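Local coordinates for protein DNA polymerase beta (Leishmania infantum, PDB 4P4M) that catalyses the addition of deoxynucleotides to DNA from their triphosphates and probably serves in base excision repair, at residues P93-I98 with A112-D117; Y244-L250 with Y267-D273; Y313-L318 with L349-V354. One frame throughout, in Å; residues are numbered along the deposited sequence.

Contact 1. Residues P93-I98 with A112-D117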
loop_
_atom_site.group_PDB
_atom_site.type_symbol
_atom_site.label_atom_id
_atom_site.label_comp_id
_atom_site.label_asym_id
_atom_site.label_seq_id
_atom_site.Cartn_x
_atom_site.Cartn_y
_atom_site.Cartn_z
ATOM N N PRO A 93 -24.207 16.129 -18.934
ATOM C CA PRO A 93 -23.382 15.297 -19.818
ATOM C C PRO A 93 -22.001 15.000 -19.236
ATOM O O PRO A 93 -21.525 13.868 -19.335
ATOM C CB PRO A 93 -23.257 16.147 -21.092
ATOM C CG PRO A 93 -23.787 17.510 -20.732
ATOM C CD PRO A 93 -24.794 17.265 -19.661
ATOM N N LYS A 94 -21.374 16.000 -18.626
ATOM C CA LYS A 94 -20.027 15.837 -18.095
ATOM C C LYS A 94 -19.996 15.113 -16.751
ATOM O O LYS A 94 -18.927 14.746 -16.267
ATOM C CB LYS A 94 -19.321 17.189 -17.982
ATOM C CG LYS A 94 -19.840 18.081 -16.871
ATOM C CD LYS A 94 -19.015 19.356 -16.771
ATOM C CE LYS A 94 -17.544 19.046 -16.527
ATOM N NZ LYS A 94 -16.701 20.275 -16.498
ATOM N N LEU A 95 -21.162 14.907 -16.147
ATOM C CA LEU A 95 -21.238 14.164 -14.892
ATOM C C LEU A 95 -21.114 12.667 -15.136
ATOM O O LEU A 95 -20.464 11.956 -14.371
ATOM C CB LEU A 95 -22.537 14.468 -14.146
ATOM C CG LEU A 95 -22.620 15.825 -13.448
ATOM C CD1 LEU A 95 -23.981 15.996 -12.795
ATOM C CD2 LEU A 95 -21.509 15.970 -12.420
ATOM N N LYS A 96 -21.748 12.191 -16.203
ATOM C CA LYS A 96 -21.621 10.795 -16.600
ATOM C C LYS A 96 -20.192 10.529 -17.061
ATOM O O LYS A 96 -19.632 9.466 -16.804
ATOM C CB LYS A 96 -22.610 10.459 -17.718
ATOM N N ALA A 97 -19.610 11.509 -17.744
ATOM C CA ALA A 97 -18.235 11.417 -18.207
ATOM C C ALA A 97 -17.278 11.255 -17.025
ATOM O O ALA A 97 -16.412 10.380 -17.023
ATOM C CB ALA A 97 -17.872 12.645 -19.025
ATOM N N ILE A 98 -17.442 12.102 -16.016
ATOM C CA ILE A 98 -16.601 12.030 -14.831
ATOM C C ILE A 98 -16.727 10.671 -14.137
ATOM O O ILE A 98 -15.722 10.052 -13.784
ATOM C CB ILE A 98 -16.907 13.186 -13.850
ATOM C CG1 ILE A 98 -16.381 14.507 -14.421
ATOM C CG2 ILE A 98 -16.293 12.914 -12.490
ATOM C CD1 ILE A 98 -16.816 15.735 -13.646
ATOM N N ALA A 112 -10.653 14.151 -14.769
ATOM C CA ALA A 112 -11.747 13.740 -15.644
ATOM C C ALA A 112 -12.435 14.965 -16.253
ATOM O O ALA A 112 -12.746 14.986 -17.445
ATOM C CB ALA A 112 -12.747 12.882 -14.875
ATOM N N ALA A 113 -12.656 15.987 -15.430
ATOM C CA ALA A 113 -13.240 17.242 -15.902
ATOM C C ALA A 113 -12.384 17.870 -17.001
ATOM O O ALA A 113 -12.891 18.244 -18.060
ATOM C CB ALA A 113 -13.417 18.209 -14.748
ATOM N N ALA A 114 -11.082 17.977 -16.751
ATOM C CA ALA A 114 -10.166 18.562 -17.725
ATOM C C ALA A 114 -10.215 17.825 -19.060
ATOM O O ALA A 114 -10.175 18.449 -20.121
ATOM C CB ALA A 114 -8.748 18.592 -17.179
ATOM N N LEU A 115 -10.295 16.496 -19.003
ATOM C CA LEU A 115 -10.395 15.678 -20.209
ATOM C C LEU A 115 -11.648 16.022 -21.005
ATOM O O LEU A 115 -11.613 16.115 -22.231
ATOM C CB LEU A 115 -10.423 14.189 -19.848
ATOM C CG LEU A 115 -9.096 13.487 -19.562
ATOM C CD1 LEU A 115 -9.349 12.079 -19.035
ATOM C CD2 LEU A 115 -8.234 13.444 -20.808
ATOM N N PHE A 116 -12.756 16.189 -20.292
ATOM C CA PHE A 116 -14.035 16.516 -20.908
ATOM C C PHE A 116 -14.015 17.923 -21.508
ATOM O O PHE A 116 -14.494 18.140 -22.623
ATOM C CB PHE A 116 -15.151 16.395 -19.865
ATOM C CG PHE A 116 -16.521 16.714 -20.394
ATOM C CD1 PHE A 116 -16.973 18.023 -20.448
ATOM C CD2 PHE A 116 -17.365 15.702 -20.826
ATOM C CE1 PHE A 116 -18.236 18.320 -20.931
ATOM C CE2 PHE A 116 -18.630 15.992 -21.309
ATOM C CZ PHE A 116 -19.065 17.302 -21.362
ATOM N N ASP A 117 -13.445 18.871 -20.769
ATOM C CA ASP A 117 -13.485 20.282 -21.153
ATOM C C ASP A 117 -12.428 20.672 -22.185
ATOM O O ASP A 117 -12.687 21.495 -23.063
ATOM C CB ASP A 117 -13.374 21.181 -19.915
ATOM C CG ASP A 117 -14.567 21.040 -18.978
ATOM O OD1 ASP A 117 -15.651 20.630 -19.448
ATOM O OD2 ASP A 117 -14.424 21.338 -17.772
#

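Contact 2. Residues Y244-L250 with Y267-D273. With nucleotides of chain B.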
loop_
_atom_site.group_PDB
_atom_site.type_symbol
_atom_site.label_atom_id
_atom_site.label_comp_id
_atom_site.label_asym_id
_atom_site.label_seq_id
_atom_site.Cartn_x
_atom_site.Cartn_y
_atom_site.Cartn_z
ATOM N N TYR A 244 6.285 1.957 -2.724
ATOM C CA TYR A 244 6.381 1.659 -4.151
ATOM C C TYR A 244 5.004 1.186 -4.651
ATOM O O TYR A 244 4.349 0.385 -3.983
ATOM C CB TYR A 244 7.426 0.557 -4.422
ATOM C CG TYR A 244 7.350 0.059 -5.858
ATOM C CD1 TYR A 244 8.050 0.703 -6.879
ATOM C CD2 TYR A 244 6.548 -1.023 -6.195
ATOM C CE1 TYR A 244 7.957 0.266 -8.193
ATOM C CE2 TYR A 244 6.447 -1.465 -7.512
ATOM C CZ TYR A 244 7.156 -0.813 -8.503
ATOM O OH TYR A 244 7.053 -1.251 -9.811
ATOM N N MET A 245 4.570 1.688 -5.807
ATOM C CA MET A 245 3.349 1.207 -6.461
ATOM C C MET A 245 3.654 0.941 -7.935
ATOM O O MET A 245 4.077 1.853 -8.650
ATOM C CB MET A 245 2.232 2.261 -6.375
ATOM C CG MET A 245 1.753 2.585 -4.963
ATOM S SD MET A 245 0.790 4.124 -4.893
ATOM C CE MET A 245 -0.382 3.889 -6.228
ATOM N N GLY A 246 3.428 -0.294 -8.388
ATOM C CA GLY A 246 3.678 -0.666 -9.774
ATOM C C GLY A 246 2.896 -1.891 -10.234
ATOM O O GLY A 246 1.933 -2.308 -9.582
ATOM N N MET A 247 3.304 -2.457 -11.367
ATOM C CA MET A 247 2.661 -3.644 -11.925
ATOM C C MET A 247 3.669 -4.788 -11.883
ATOM O O MET A 247 4.788 -4.658 -12.396
ATOM C CB MET A 247 2.232 -3.411 -13.382
ATOM C CG MET A 247 1.254 -2.250 -13.602
ATOM S SD MET A 247 -0.330 -2.438 -12.743
ATOM C CE MET A 247 -0.914 -3.978 -13.472
ATOM N N GLY A 248 3.276 -5.890 -11.251
ATOM C CA GLY A 248 4.105 -7.079 -11.160
ATOM C C GLY A 248 3.432 -8.293 -11.794
ATOM O O GLY A 248 2.238 -8.525 -11.612
ATOM N N ARG A 249 4.202 -9.071 -12.542
ATOM C CA ARG A 249 3.656 -10.230 -13.261
ATOM C C ARG A 249 4.517 -11.458 -12.991
ATOM O O ARG A 249 5.723 -11.430 -13.251
ATOM C CB ARG A 249 3.645 -9.942 -14.766
ATOM C CG ARG A 249 2.946 -11.011 -15.623
ATOM C CD ARG A 249 3.271 -10.863 -17.119
ATOM N NE ARG A 249 2.990 -9.538 -17.684
ATOM C CZ ARG A 249 1.883 -9.200 -18.349
ATOM N NH1 ARG A 249 0.889 -10.073 -18.522
ATOM N NH2 ARG A 249 1.759 -7.968 -18.833
ATOM N N LEU A 250 3.920 -12.528 -12.465
ATOM C CA LEU A 250 4.661 -13.776 -12.256
ATOM C C LEU A 250 5.181 -14.309 -13.602
ATOM O O LEU A 250 4.514 -14.183 -14.627
ATOM C CB LEU A 250 3.772 -14.837 -11.585
ATOM C CG LEU A 250 3.297 -14.592 -10.142
ATOM C CD1 LEU A 250 2.062 -15.425 -9.836
ATOM C CD2 LEU A 250 4.409 -14.872 -9.107
ATOM N N TYR A 267 0.640 -15.303 -17.002
ATOM C CA TYR A 267 -0.109 -14.550 -15.979
ATOM C C TYR A 267 -0.413 -13.109 -16.377
ATOM O O TYR A 267 0.316 -12.502 -17.168
ATOM C CB TYR A 267 0.664 -14.531 -14.640
ATOM C CG TYR A 267 0.822 -15.886 -13.988
ATOM C CD1 TYR A 267 -0.122 -16.365 -13.086
ATOM C CD2 TYR A 267 1.927 -16.686 -14.270
ATOM C CE1 TYR A 267 0.034 -17.619 -12.489
ATOM C CE2 TYR A 267 2.087 -17.925 -13.684
ATOM C CZ TYR A 267 1.142 -18.390 -12.800
ATOM O OH TYR A 267 1.322 -19.629 -12.222
ATOM N N LYS A 268 -1.490 -12.563 -15.807
ATOM C CA LYS A 268 -1.798 -11.136 -15.912
ATOM C C LYS A 268 -0.833 -10.321 -15.046
ATOM O O LYS A 268 -0.406 -10.786 -13.983
ATOM C CB LYS A 268 -3.218 -10.873 -15.383
ATOM C CG LYS A 268 -4.361 -11.513 -16.195
ATOM C CD LYS A 268 -5.704 -11.179 -15.526
ATOM C CE LYS A 268 -6.904 -11.724 -16.300
ATOM N NZ LYS A 268 -7.085 -13.192 -16.130
ATOM N N ALA A 269 -0.524 -9.096 -15.465
ATOM C CA ALA A 269 0.155 -8.160 -14.573
ATOM C C ALA A 269 -0.808 -7.693 -13.467
ATOM O O ALA A 269 -1.991 -7.463 -13.728
ATOM C CB ALA A 269 0.716 -6.971 -15.366
ATOM N N ARG A 270 -0.300 -7.558 -12.241
ATOM C CA ARG A 270 -1.121 -7.189 -11.081
ATOM C C ARG A 270 -0.597 -5.919 -10.423
ATOM O O ARG A 270 0.603 -5.637 -10.474
ATOM C CB ARG A 270 -1.091 -8.302 -10.012
ATOM C CG ARG A 270 -1.416 -9.714 -10.511
ATOM C CD ARG A 270 -2.806 -9.769 -11.181
ATOM N NE ARG A 270 -3.323 -11.144 -11.287
ATOM C CZ ARG A 270 -4.583 -11.425 -11.610
ATOM N NH1 ARG A 270 -5.430 -10.429 -11.862
ATOM N NH2 ARG A 270 -5.009 -12.685 -11.670
ATOM N N ARG A 271 -1.487 -5.173 -9.767
ATOM C CA ARG A 271 -1.057 -4.050 -8.940
ATOM C C ARG A 271 -0.340 -4.550 -7.688
ATOM O O ARG A 271 -0.898 -5.327 -6.909
ATOM C CB ARG A 271 -2.234 -3.141 -8.560
ATOM C CG ARG A 271 -2.761 -2.357 -9.752
ATOM C CD ARG A 271 -3.786 -1.295 -9.333
ATOM N NE ARG A 271 -4.956 -1.872 -8.670
ATOM C CZ ARG A 271 -5.257 -1.689 -7.384
ATOM N NH1 ARG A 271 -4.482 -0.941 -6.606
ATOM N NH2 ARG A 271 -6.335 -2.254 -6.869
ATOM N N VAL A 272 0.905 -4.109 -7.526
ATOM C CA VAL A 272 1.727 -4.495 -6.389
ATOM C C VAL A 272 2.136 -3.238 -5.622
ATOM O O VAL A 272 2.709 -2.318 -6.199
ATOM C CB VAL A 272 2.975 -5.307 -6.842
ATOM C CG1 VAL A 272 3.905 -5.610 -5.639
ATOM C CG2 VAL A 272 2.545 -6.611 -7.542
ATOM N N ASP A 273 1.816 -3.201 -4.325
ATOM C CA ASP A 273 2.192 -2.089 -3.445
ATOM C C ASP A 273 3.166 -2.606 -2.385
ATOM O O ASP A 273 2.874 -3.597 -1.717
ATOM C CB ASP A 273 0.943 -1.511 -2.738
ATOM C CG ASP A 273 -0.003 -0.781 -3.687
ATOM O OD1 ASP A 273 0.342 -0.556 -4.871
ATOM O OD2 ASP A 273 -1.102 -0.404 -3.228
ATOM P P DA B 5 -4.347 2.368 -4.935
ATOM O OP1 DA B 5 -3.677 1.299 -5.706
ATOM O OP2 DA B 5 -5.789 2.251 -4.653
ATOM O "O5'" DA B 5 -3.528 2.551 -3.588
ATOM C "C5'" DA B 5 -3.520 1.583 -2.587
ATOM C "C4'" DA B 5 -2.536 1.998 -1.514
ATOM O "O4'" DA B 5 -2.839 3.344 -1.059
ATOM C "C3'" DA B 5 -2.643 1.122 -0.274
ATOM O "O3'" DA B 5 -1.422 1.188 0.481
ATOM C "C2'" DA B 5 -3.831 1.798 0.412
ATOM C "C1'" DA B 5 -3.434 3.258 0.234
ATOM N N9 DA B 5 -4.489 4.275 0.366
ATOM C C8 DA B 5 -5.441 4.647 -0.544
ATOM N N7 DA B 5 -6.220 5.628 -0.135
ATOM C C5 DA B 5 -5.745 5.931 1.134
ATOM C C6 DA B 5 -6.135 6.878 2.113
ATOM N N6 DA B 5 -7.150 7.741 1.963
ATOM N N1 DA B 5 -5.435 6.907 3.271
ATOM C C2 DA B 5 -4.421 6.047 3.425
ATOM N N3 DA B 5 -3.969 5.116 2.582
ATOM C C4 DA B 5 -4.675 5.107 1.447
HETATM O O HOH W 1 0.176 -0.805 -7.704
HETATM O O HOH W 2 0.902 -12.300 -12.029
HETATM O O HOH W 3 3.412 -14.822 -17.222
#

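Contact 3. Residues Y313-L318 with L349-V354. With nucleotides of chain C.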
loop_
_atom_site.group_PDB
_atom_site.type_symbol
_atom_site.label_atom_id
_atom_site.label_comp_id
_atom_site.label_asym_id
_atom_site.label_seq_id
_atom_site.Cartn_x
_atom_site.Cartn_y
_atom_site.Cartn_z
ATOM N N TYR A 313 2.757 3.556 12.151
ATOM C CA TYR A 313 4.047 3.659 12.827
ATOM C C TYR A 313 3.982 3.372 14.323
ATOM O O TYR A 313 4.992 2.990 14.930
ATOM C CB TYR A 313 4.672 5.030 12.572
ATOM C CG TYR A 313 4.842 5.324 11.101
ATOM C CD1 TYR A 313 5.664 4.529 10.313
ATOM C CD2 TYR A 313 4.180 6.392 10.496
ATOM C CE1 TYR A 313 5.819 4.783 8.951
ATOM C CE2 TYR A 313 4.336 6.655 9.138
ATOM C CZ TYR A 313 5.165 5.847 8.376
ATOM O OH TYR A 313 5.353 6.088 7.025
ATOM N N GLY A 314 2.807 3.545 14.926
ATOM C CA GLY A 314 2.692 3.246 16.350
ATOM C C GLY A 314 1.377 3.656 16.983
ATOM O O GLY A 314 0.489 4.181 16.305
ATOM N N LEU A 315 1.256 3.378 18.281
ATOM C CA LEU A 315 0.137 3.842 19.103
ATOM C C LEU A 315 0.720 4.870 20.063
ATOM O O LEU A 315 1.616 4.537 20.844
ATOM C CB LEU A 315 -0.475 2.663 19.886
ATOM C CG LEU A 315 -1.596 2.957 20.899
ATOM C CD1 LEU A 315 -2.858 3.505 20.198
ATOM C CD2 LEU A 315 -1.939 1.715 21.724
ATOM N N PHE A 316 0.236 6.118 20.002
ATOM C CA PHE A 316 0.870 7.221 20.743
ATOM C C PHE A 316 -0.122 7.873 21.712
ATOM O O PHE A 316 -1.218 8.255 21.314
ATOM C CB PHE A 316 1.421 8.277 19.758
ATOM C CG PHE A 316 2.373 7.710 18.737
ATOM C CD1 PHE A 316 3.719 7.554 19.039
ATOM C CD2 PHE A 316 1.912 7.309 17.485
ATOM C CE1 PHE A 316 4.600 7.008 18.102
ATOM C CE2 PHE A 316 2.777 6.766 16.539
ATOM C CZ PHE A 316 4.126 6.615 16.845
ATOM N N LYS A 317 0.263 7.985 22.983
ATOM C CA LYS A 317 -0.633 8.520 24.006
ATOM C C LYS A 317 -0.447 10.024 24.122
ATOM O O LYS A 317 0.552 10.490 24.672
ATOM C CB LYS A 317 -0.380 7.840 25.363
ATOM C CG LYS A 317 -1.482 8.116 26.422
ATOM C CD LYS A 317 -1.205 7.303 27.693
ATOM C CE LYS A 317 -2.201 7.618 28.801
ATOM N NZ LYS A 317 -3.581 7.282 28.418
ATOM N N LEU A 318 -1.416 10.776 23.601
ATOM C CA LEU A 318 -1.294 12.230 23.505
ATOM C C LEU A 318 -1.740 12.940 24.778
ATOM O O LEU A 318 -1.237 14.016 25.097
ATOM C CB LEU A 318 -2.082 12.765 22.302
ATOM C CG LEU A 318 -1.763 12.166 20.921
ATOM C CD1 LEU A 318 -2.577 12.844 19.826
ATOM C CD2 LEU A 318 -0.270 12.252 20.608
ATOM N N LEU A 349 7.022 13.085 19.434
ATOM C CA LEU A 349 5.966 12.088 19.259
ATOM C C LEU A 349 6.432 10.697 19.708
ATOM O O LEU A 349 5.694 9.954 20.368
ATOM C CB LEU A 349 5.504 12.079 17.801
ATOM C CG LEU A 349 4.379 11.123 17.396
ATOM C CD1 LEU A 349 3.140 11.320 18.286
ATOM C CD2 LEU A 349 4.013 11.324 15.921
ATOM N N GLU A 350 7.669 10.347 19.374
ATOM C CA GLU A 350 8.224 9.064 19.803
ATOM C C GLU A 350 8.158 8.905 21.325
ATOM O O GLU A 350 7.909 7.807 21.827
ATOM C CB GLU A 350 9.660 8.892 19.275
ATOM C CG GLU A 350 10.321 7.555 19.611
ATOM C CD GLU A 350 9.619 6.338 19.002
ATOM O OE1 GLU A 350 9.093 6.419 17.862
ATOM O OE2 GLU A 350 9.609 5.283 19.670
ATOM N N ASP A 351 8.354 10.000 22.060
ATOM C CA ASP A 351 8.277 9.973 23.522
ATOM C C ASP A 351 6.900 9.531 24.032
ATOM O O ASP A 351 6.770 9.079 25.177
ATOM C CB ASP A 351 8.604 11.348 24.119
ATOM C CG ASP A 351 10.076 11.701 24.025
ATOM O OD1 ASP A 351 10.914 10.781 23.914
ATOM O OD2 ASP A 351 10.394 12.910 24.071
ATOM N N LYS A 352 5.879 9.686 23.193
ATOM C CA LYS A 352 4.502 9.324 23.559
ATOM C C LYS A 352 4.152 7.870 23.240
ATOM O O LYS A 352 3.046 7.416 23.548
ATOM C CB LYS A 352 3.497 10.223 22.830
ATOM C CG LYS A 352 3.740 11.727 22.976
ATOM C CD LYS A 352 3.476 12.196 24.385
ATOM C CE LYS A 352 3.357 13.717 24.450
ATOM N NZ LYS A 352 4.681 14.370 24.299
ATOM N N ARG A 353 5.081 7.141 22.623
ATOM C CA ARG A 353 4.780 5.790 22.150
ATOM C C ARG A 353 4.421 4.828 23.283
ATOM O O ARG A 353 5.114 4.756 24.301
ATOM C CB ARG A 353 5.956 5.195 21.350
ATOM C CG ARG A 353 5.691 3.735 20.882
ATOM C CD ARG A 353 6.937 3.061 20.246
ATOM N NE ARG A 353 7.402 3.786 19.061
ATOM C CZ ARG A 353 6.933 3.598 17.832
ATOM N NH1 ARG A 353 5.978 2.702 17.612
ATOM N NH2 ARG A 353 7.417 4.310 16.819
ATOM N N VAL A 354 3.332 4.088 23.095
ATOM C CA VAL A 354 3.057 2.919 23.921
ATOM C C VAL A 354 3.544 1.713 23.123
ATOM O O VAL A 354 2.962 1.364 22.085
ATOM C CB VAL A 354 1.554 2.755 24.221
ATOM C CG1 VAL A 354 1.281 1.405 24.910
ATOM C CG2 VAL A 354 1.053 3.919 25.068
ATOM P P DC C 4 3.854 9.251 5.696
ATOM O OP1 DC C 4 5.059 8.630 6.291
ATOM O OP2 DC C 4 3.649 10.716 5.788
ATOM O "O5'" DC C 4 3.799 8.871 4.144
ATOM C "C5'" DC C 4 3.809 7.500 3.730
ATOM C "C4'" DC C 4 4.010 7.397 2.229
ATOM O "O4'" DC C 4 2.760 7.765 1.575
ATOM C "C3'" DC C 4 5.103 8.284 1.638
ATOM O "O3'" DC C 4 5.757 7.479 0.653
ATOM C "C2'" DC C 4 4.324 9.475 1.063
ATOM C "C1'" DC C 4 2.955 8.868 0.720
ATOM N N1 DC C 4 1.780 9.789 0.938
ATOM C C2 DC C 4 0.807 9.869 -0.061
ATOM O O2 DC C 4 0.959 9.186 -1.082
ATOM N N3 DC C 4 -0.264 10.692 0.107
ATOM C C4 DC C 4 -0.379 11.406 1.229
ATOM N N4 DC C 4 -1.459 12.198 1.343
ATOM C C5 DC C 4 0.607 11.346 2.267
ATOM C C6 DC C 4 1.661 10.527 2.090
HETATM O O HOH W 4 3.410 1.735 19.277
#

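Contact 1. Residues P93-I98 with A112-D117
Phe116 lays one face of its ring against Lys94, whose CB sits 3.3 Å from the ring centroid and only 10° off the normal, a close CH-pi contact. The ring gets there because its CG is anti to the backbone N, which carries it out from helix 109-119 toward helix 93-101. Ala97 comes at the same ring obliquely, its CB 3.6 Å from Phe116 CD2, and the Pro93 end is looser, with Pro93 CB 4.4 Å from Phe116 CZ. Deeper in, small residues let the backbones close up: Ile98 CG1 lies 4.0 Å from Ala112 CB, and buried Ala112 also rests on Leu101 and Thr102. The two helices, with axes at 129°, are consistent with a helix-hairpin-helix motif of the fingers, and the loop between them supplies the sodium ligands Thr102, Val104 and Phe107. The solvent side is held by charge instead. Lys94 has its CG between the backbone N and the carbonyl carbon (chi1 72°) and a bend at chi3; its chain meets the side chain of Asp117 at about a right angle. Lys94 NZ bonds to the syn lone pair of Asp117 OD2 at 2.8 Å and more weakly to Asp117 OD1 at 3.2 Å, forming a salt bridge. Beside it the contact is lighter, Ile98 CD1 lying 4.3 Å from Ala113 CB.

Contact 2. Residues Y244-L250 with Y267-D273
Gly246 pairs with Val272, and Gly248 with Arg270, as the two hydrogen-bonded pairs of an antiparallel ladder, each closed by two backbone bonds. Val272 N to Gly246 O is 2.9 Å and nearly straight (177°); Gly248 N to Arg270 O is 2.8 Å. In the non-hydrogen-bonded pairs that alternate with them, Met245 with Asp273 and Met247 with Arg271, CA atoms make CA-H...O contacts to carbonyls of adjacent positions, Met247 CA to Arg270 O at 3.2 Å. Past the ladder, Arg249 continues the pairing with its side chain: CG is anti to the backbone N (chi1 -173°), the chain bends at chi3, and NH1 meets Tyr267 O at 2.8 Å, in both the guanidinium and the carbonyl plane, while one guanidinium face covers Ala269 N. Waters extend the polar links, joining Leu250 N to Lys268 O, Leu250 O to Tyr267 N, and Gly246 O to Asp273 OD1.

Side-chain packing fills in around the ladder. With no side chain on Gly248, Val272 CG2 comes to 3.8 Å from Gly248 N. On the opposite face, the doubly bent Met247 turns its CE to Ala269 CB, 3.9 Å away. Beyond the ladder, Leu250 CB lies over one face of the Tyr267 ring, toward its rim, a CH-pi contact.

Asp273 and Arg271 share their face with DA5 of chain B: the Arg271 guanidinium turns an edge to the phosphate, and Asp273 stands beside Asp196 and Asp198, the magnesium ligands. In the palm, Tyr267, Leu250 and Arg270 pack on helix 157-175, whose Glu159 takes a salt bridge from Arg270; helix 148-151 meets Ala269 and Arg271. Strand 243-248 pairs also with 233-236 and 238-239, and strand 270-277, in parallel, with 193-203.

Contact 3. Residues Y313-L318 with L349-V354
Arg353 extends its side chain, CG anti to the backbone N, to Tyr313 O, its guanidinium held by polar partners at its edges. Arg353 NH1 meets a lone pair of Tyr313 O at 2.9 Å, in the carbonyl plane, and NH2 adds a weak bond to the same oxygen, which Ser281 also bonds. Within its own segment Arg353 grips Glu350 side-on, NE to OE2 at 2.7 Å and NH2 to OE1 at 2.9 Å. These bonds, all close to the guanidinium plane, would fix its rotation. Water 4 links Arg353 NH1 to Leu315 N and Val354 O.

Backbone bonds flank the single bridge between Phe316 and Arg353. Val354 N donates to Leu315 O at 2.9 Å, and Lys317 N to Lys352 O at 2.9 Å, the latter from above the carbonyl plane.

Phe316 is the apolar centre. With CG beside the backbone N (chi1 -55°), its ring receives Leu349 over one face, Leu349 CG 4.1 Å from the centroid in a CH-pi contact, while Leu349 CD1 lies 3.7 Å from Phe316 CG. Phe316 CE1 lies over one face of the Arg353 guanidinium, the two planes 63° apart. Leu315 and Val354 touch each other lightly, and Leu318 touches Leu349.

At the far end, Tyr313 OH donates a hydrogen bond of 2.7 Å to OP1 of DC4 of chain C. The arrangement belongs to the thumb: a short two-stranded hairpin, 308-310 with 315-317, is bordered by the type I turn Glu350 to Arg353, with Tyr313, in the connection between the two strands, facing the DNA.

The three contacts follow one another along the chain, in the fingers, palm and thumb of one polymerase, and none touches another. Contact 1 lies farthest out: its centre is about 29 Å from that of contact 2 and about 44 Å from that of contact 3, but the Ala112 side chain is about 8 Å from the bound sodium ion. Contact 2 lies at the active site, with the Arg271 side chain about 5 Å from the dideoxythymidine triphosphate and about 6 Å from magnesium. Contact 3 lies across the chain's centre from contact 2, nearest atoms about 11 Å apart, and its Tyr313 side chain is about 12 Å from that nucleotide. Contacts 2 and 3 meet DNA backbones of different strands, chains B and C.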